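PDB 7JLZ: 16S rRNA methylase from Uncultured bacterium, which probably methylates N1 of adenine 1408 in the 16S rRNA of the 30S ribosomal subunit, a modification linked to aminoglycoside resistance. Local coordinates for residues T98-W103 with E132-Y137. Numbering follows the deposited sequence.
Sequences TIILPW and EIVLGY
Ile99 and Ile133 pair across parallel strands 94-100 and 129-135, the fourth and fifth strands of the 3-2-1-4-5-7-6 sheet of a Rossmann-like methyltransferase. Ile99 bonds to both sides of Ile133: its N donates to Glu132 O (2.7 Å), while its O accepts from Val134 N (2.9 Å). The ladder ends with a longer bond, Leu101 N to Val134 O at 3.2 Å. Packing is tightest on the Ile99 and Ile133 face, just past the end of strand 94-100 at Ile100. There Leu101 and Leu135 run side by side, and Leu101 CD1 and Leu135 CD2 press to 3.5 Å, closer than usual for carbon. With CG beside the backbone N and anti to the carbonyl carbon (chi1 -74°), Leu101 sends CD1 across to this methyl and, less closely, to Ile133 CG2. On the other face Ile100 lies alongside Val134, and Glu132 beside Thr98; the carboxylate of Glu132 turns to Lys96 in a salt bridge. Toward the partly exposed Tyr137 the fit loosens as the strands part after Val134. Exposed Pro102, after a cis peptide bond, crosses Tyr137 at roughly a right angle; Pro102 CD lies 4.2 Å from Tyr137 CB, and Ile100 CG2 meets the ring obliquely. One water bridges the widening gap, donating to Leu101 O at 2.6 Å and Val134 O, and accepting from Tyr137 N.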
loop_
_atom_site.group_PDB
_atom_site.type_symbol
_atom_site.label_atom_id
_atom_site.label_comp_id
_atom_site.label_asym_id
_atom_site.label_seq_id
_atom_site.Cartn_x
_atom_site.Cartn_y
_atom_site.Cartn_z
ATOM N N THR A 98 -1.062 2.587 -2.456
ATOM C CA THR A 98 0.258 2.726 -1.849
ATOM C C THR A 98 0.745 1.353 -1.406
ATOM O O THR A 98 0.024 0.619 -0.719
ATOM C CB THR A 98 0.224 3.727 -0.691
ATOM O OG1 THR A 98 -0.143 5.014 -1.215
ATOM C CG2 THR A 98 1.611 3.848 -0.003
ATOM N N ILE A 99 1.964 1.000 -1.825
ATOM C CA ILE A 99 2.539 -0.313 -1.590
ATOM C C ILE A 99 3.844 -0.107 -0.829
ATOM O O ILE A 99 4.824 0.379 -1.401
ATOM C CB ILE A 99 2.799 -1.076 -2.894
ATOM C CG1 ILE A 99 1.531 -1.153 -3.761
ATOM C CG2 ILE A 99 3.300 -2.467 -2.570
ATOM C CD1 ILE A 99 1.788 -1.715 -5.155
ATOM N N ILE A 100 3.860 -0.455 0.456
ATOM C CA ILE A 100 5.073 -0.377 1.261
ATOM C C ILE A 100 5.644 -1.788 1.290
ATOM O O ILE A 100 5.219 -2.636 2.087
ATOM C CB ILE A 100 4.797 0.178 2.659
ATOM C CG1 ILE A 100 4.054 1.512 2.535
ATOM C CG2 ILE A 100 6.117 0.323 3.443
ATOM C CD1 ILE A 100 3.485 2.039 3.834
ATOM N N LEU A 101 6.610 -2.051 0.413
ATOM C CA LEU A 101 7.107 -3.407 0.265
ATOM C C LEU A 101 7.838 -3.842 1.538
ATOM O O LEU A 101 8.343 -3.007 2.293
ATOM C CB LEU A 101 8.017 -3.512 -0.961
ATOM C CG LEU A 101 7.259 -3.490 -2.299
ATOM C CD1 LEU A 101 8.232 -3.554 -3.461
ATOM C CD2 LEU A 101 6.279 -4.636 -2.386
ATOM N N PRO A 102 7.865 -5.147 1.830
ATOM C CA PRO A 102 7.219 -6.226 1.081
ATOM C C PRO A 102 5.747 -6.405 1.419
ATOM O O PRO A 102 5.278 -5.993 2.484
ATOM C CB PRO A 102 8.014 -7.454 1.509
ATOM C CG PRO A 102 8.404 -7.145 2.920
ATOM C CD PRO A 102 8.701 -5.671 2.932
ATOM N N TRP A 103 5.009 -7.009 0.485
ATOM C CA TRP A 103 3.640 -7.448 0.734
ATOM C C TRP A 103 3.544 -8.831 0.101
ATOM O O TRP A 103 2.987 -9.007 -0.981
ATOM C CB TRP A 103 2.609 -6.471 0.171
ATOM C CG TRP A 103 1.205 -6.684 0.689
ATOM C CD1 TRP A 103 0.771 -6.513 1.978
ATOM C CD2 TRP A 103 0.049 -7.091 -0.067
ATOM N NE1 TRP A 103 -0.576 -6.782 2.064
ATOM C CE2 TRP A 103 -1.038 -7.146 0.828
ATOM C CE3 TRP A 103 -0.167 -7.420 -1.408
ATOM C CZ2 TRP A 103 -2.321 -7.503 0.425
ATOM C CZ3 TRP A 103 -1.444 -7.775 -1.808
ATOM C CH2 TRP A 103 -2.502 -7.814 -0.894
ATOM N N GLU A 132 1.826 4.473 -5.546
ATOM C CA GLU A 132 3.031 4.886 -4.841
ATOM C C GLU A 132 3.655 3.640 -4.233
ATOM O O GLU A 132 2.955 2.825 -3.616
ATOM C CB GLU A 132 2.716 5.927 -3.758
ATOM C CG GLU A 132 3.933 6.352 -2.922
ATOM C CD GLU A 132 3.602 7.401 -1.868
ATOM O OE1 GLU A 132 2.664 8.195 -2.085
ATOM O OE2 GLU A 132 4.288 7.431 -0.817
ATOM N N ILE A 133 4.955 3.460 -4.453
ATOM C CA ILE A 133 5.681 2.300 -3.956
ATOM C C ILE A 133 6.819 2.817 -3.096
ATOM O O ILE A 133 7.645 3.608 -3.564
ATOM C CB ILE A 133 6.211 1.410 -5.093
ATOM C CG1 ILE A 133 5.056 0.868 -5.930
ATOM C CG2 ILE A 133 7.014 0.250 -4.538
ATOM C CD1 ILE A 133 5.497 -0.095 -7.025
ATOM N N VAL A 134 6.842 2.389 -1.842
ATOM C CA VAL A 134 7.908 2.731 -0.910
ATOM C C VAL A 134 8.867 1.552 -0.868
ATOM O O VAL A 134 8.453 0.420 -0.600
ATOM C CB VAL A 134 7.344 3.048 0.482
ATOM C CG1 VAL A 134 8.482 3.258 1.492
ATOM C CG2 VAL A 134 6.436 4.282 0.411
ATOM N N LEU A 135 10.144 1.814 -1.151
ATOM C CA LEU A 135 11.165 0.787 -1.260
ATOM C C LEU A 135 12.207 0.972 -0.167
ATOM O O LEU A 135 12.511 2.098 0.246
ATOM C CB LEU A 135 11.869 0.829 -2.627
ATOM C CG LEU A 135 11.084 0.367 -3.855
ATOM C CD1 LEU A 135 11.926 0.480 -5.126
ATOM C CD2 LEU A 135 10.634 -1.056 -3.651
ATOM N N GLY A 136 12.750 -0.152 0.294
ATOM C CA GLY A 136 13.856 -0.131 1.233
ATOM C C GLY A 136 13.706 -1.082 2.406
ATOM O O GLY A 136 14.698 -1.399 3.072
ATOM N N TYR A 137 12.480 -1.552 2.667
ATOM C CA TYR A 137 12.240 -2.441 3.805
ATOM C C TYR A 137 12.566 -3.899 3.499
ATOM O O TYR A 137 12.979 -4.632 4.407
ATOM C CB TYR A 137 10.786 -2.341 4.271
ATOM C CG TYR A 137 10.428 -1.069 5.017
ATOM C CD1 TYR A 137 10.730 -0.918 6.366
ATOM C CD2 TYR A 137 9.776 -0.028 4.375
ATOM C CE1 TYR A 137 10.394 0.233 7.050
ATOM C CE2 TYR A 137 9.434 1.132 5.054
ATOM C CZ TYR A 137 9.750 1.256 6.393
ATOM O OH TYR A 137 9.419 2.412 7.070
HETATM O O HOH W 1 9.807 -1.171 1.233
#